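Local coordinates for protein KP6 killer toxin subunit beta (Ustilago maydis virus P6, PDB 4GVB) that forms the beta subunit of a secreted viral killer toxin, a noncovalent heterodimer lethal to sensitive fungal cells once its alpha partner has recognised cellular receptors, at residues B[7-12]-B[72-77]. Numbering follows the deposited sequence.
Sequences VMCQCV and TNCQPD
Met8 and Gln75 form a hydrogen-bonded antiparallel pair, their side chains on one face of the sheet that strands 7-13 and 70-76 build. The bond Met8 N to Gln75 O (2.7 Å) is returned by Gln75 N to Met8 O. With CG wedged between its own N and carbonyl carbon (chi1 61°) and the rest extended, the Met8 side chain slants across Gln75, so that CE lies 3.6 Å from Gln75 CG; a flexible thioether suits the aliphatic part of a glutamine. Met8 SD lies 4.0 Å from Asp77 CA, and Arg47 of strand 46-47 touches both residues.

Asn73, two residues back on the same face, pairs likewise with Gln10 through Gln10 N to Asn73 O and Asn73 N to Gln10 O. The side chains of Val12 and Asn73 cross at about a right angle, the branched valine laying its methyls against the amide, CG1 3.6 Å from Asn73 CG.

On the other face, at the non-hydrogen-bonded pair between these two, Cys9 SG and Cys74 SG are joined in a disulfide (2.0 Å). Val7 CG2 packs 3.6 Å from Cys74 CB. Four backbone hydrogen bonds zip the strands together and the disulfide locks first to last covalently, as is common in small secreted proteins.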
loop_
_atom_site.group_PDB
_atom_site.type_symbol
_atom_site.label_atom_id
_atom_site.label_comp_id
_atom_site.label_asym_id
_atom_site.label_seq_id
_atom_site.Cartn_x
_atom_site.Cartn_y
_atom_site.Cartn_z
ATOM N N VAL B 7 -9.530 -7.778 -17.654
ATOM C CA VAL B 7 -8.198 -7.206 -17.814
ATOM C C VAL B 7 -7.275 -7.774 -16.738
ATOM O O VAL B 7 -7.739 -8.224 -15.683
ATOM C CB VAL B 7 -8.257 -5.652 -17.709
ATOM C CG1 VAL B 7 -8.544 -5.232 -16.283
ATOM C CG2 VAL B 7 -6.958 -5.031 -18.178
ATOM N N MET B 8 -5.974 -7.796 -17.006
ATOM C CA MET B 8 -4.989 -8.130 -15.981
ATOM C C MET B 8 -3.986 -6.978 -15.892
ATOM O O MET B 8 -3.588 -6.425 -16.909
ATOM C CB MET B 8 -4.295 -9.464 -16.283
ATOM C CG MET B 8 -3.513 -9.498 -17.587
ATOM S SD MET B 8 -2.938 -11.161 -18.020
ATOM C CE MET B 8 -1.848 -10.782 -19.373
ATOM N N CYS B 9 -3.590 -6.615 -14.675
ATOM C CA CYS B 9 -2.799 -5.416 -14.464
ATOM C C CYS B 9 -1.676 -5.599 -13.462
ATOM O O CYS B 9 -1.761 -6.430 -12.554
ATOM C CB CYS B 9 -3.692 -4.270 -13.967
ATOM S SG CYS B 9 -5.074 -3.787 -15.034
ATOM N N GLN B 10 -0.618 -4.819 -13.657
ATOM C CA GLN B 10 0.476 -4.694 -12.709
ATOM C C GLN B 10 0.552 -3.234 -12.299
ATOM O O GLN B 10 0.267 -2.345 -13.099
ATOM C CB GLN B 10 1.816 -5.037 -13.374
ATOM C CG GLN B 10 1.925 -6.386 -14.067
ATOM C CD GLN B 10 3.279 -6.537 -14.743
ATOM O OE1 GLN B 10 3.907 -7.594 -14.689
ATOM N NE2 GLN B 10 3.738 -5.469 -15.373
ATOM N N CYS B 11 0.941 -2.980 -11.053
ATOM C CA CYS B 11 1.404 -1.652 -10.654
ATOM C C CYS B 11 2.857 -1.528 -11.075
ATOM O O CYS B 11 3.622 -2.474 -10.930
ATOM C CB CYS B 11 1.282 -1.487 -9.127
ATOM S SG CYS B 11 -0.404 -1.627 -8.526
ATOM N N VAL B 12 3.238 -0.369 -11.605
ATOM C CA VAL B 12 4.587 -0.168 -12.101
ATOM C C VAL B 12 5.131 1.189 -11.666
ATOM O O VAL B 12 4.368 2.118 -11.391
ATOM C CB VAL B 12 4.636 -0.263 -13.651
ATOM C CG1 VAL B 12 4.210 -1.652 -14.109
ATOM C CG2 VAL B 12 3.740 0.804 -14.282
ATOM N N THR B 72 0.082 2.043 -13.976
ATOM C CA THR B 72 -0.402 0.697 -14.169
ATOM C C THR B 72 -0.162 0.267 -15.596
ATOM O O THR B 72 -0.242 1.076 -16.511
ATOM C CB THR B 72 -1.906 0.587 -13.888
ATOM O OG1 THR B 72 -2.623 1.399 -14.830
ATOM C CG2 THR B 72 -2.223 1.035 -12.445
ATOM N N ASN B 73 0.154 -1.006 -15.770
ATOM C CA ASN B 73 0.172 -1.599 -17.093
ATOM C C ASN B 73 -0.958 -2.598 -17.096
ATOM O O ASN B 73 -0.987 -3.485 -16.257
ATOM C CB ASN B 73 1.493 -2.321 -17.369
ATOM C CG ASN B 73 2.688 -1.383 -17.407
ATOM O OD1 ASN B 73 2.543 -0.155 -17.433
ATOM N ND2 ASN B 73 3.884 -1.962 -17.431
ATOM N N CYS B 74 -1.903 -2.450 -18.017
ATOM C CA CYS B 74 -3.056 -3.336 -18.042
ATOM C C CYS B 74 -3.176 -3.953 -19.417
ATOM O O CYS B 74 -2.834 -3.317 -20.404
ATOM C CB CYS B 74 -4.347 -2.584 -17.714
ATOM S SG CYS B 74 -4.531 -2.077 -15.992
ATOM N N GLN B 75 -3.658 -5.189 -19.479
ATOM C CA GLN B 75 -3.984 -5.773 -20.773
ATOM C C GLN B 75 -5.132 -6.762 -20.686
ATOM O O GLN B 75 -5.462 -7.243 -19.609
ATOM C CB GLN B 75 -2.761 -6.421 -21.406
ATOM C CG GLN B 75 -2.015 -7.392 -20.537
ATOM C CD GLN B 75 -0.765 -7.899 -21.220
ATOM O OE1 GLN B 75 0.334 -7.410 -20.971
ATOM N NE2 GLN B 75 -0.930 -8.872 -22.104
ATOM N N PRO B 76 -5.754 -7.070 -21.832
ATOM C CA PRO B 76 -6.817 -8.069 -21.749
ATOM C C PRO B 76 -6.237 -9.390 -21.268
ATOM O O PRO B 76 -5.119 -9.765 -21.627
ATOM C CB PRO B 76 -7.332 -8.166 -23.191
ATOM C CG PRO B 76 -6.248 -7.594 -24.038
ATOM C CD PRO B 76 -5.508 -6.604 -23.208
ATOM N N ASP B 77 -6.982 -10.064 -20.403
ATOM C CA ASP B 77 -6.535 -11.325 -19.834
ATOM C C ASP B 77 -6.895 -12.447 -20.803
ATOM O O ASP B 77 -8.068 -12.704 -21.036
ATOM C CB ASP B 77 -7.232 -11.556 -18.492
ATOM C CG ASP B 77 -6.749 -12.810 -17.784
ATOM O OD1 ASP B 77 -6.104 -13.666 -18.422
ATOM O OD2 ASP B 77 -7.036 -12.950 -16.574
HETATM O O HOH W 1 -8.491 -10.917 -15.336
#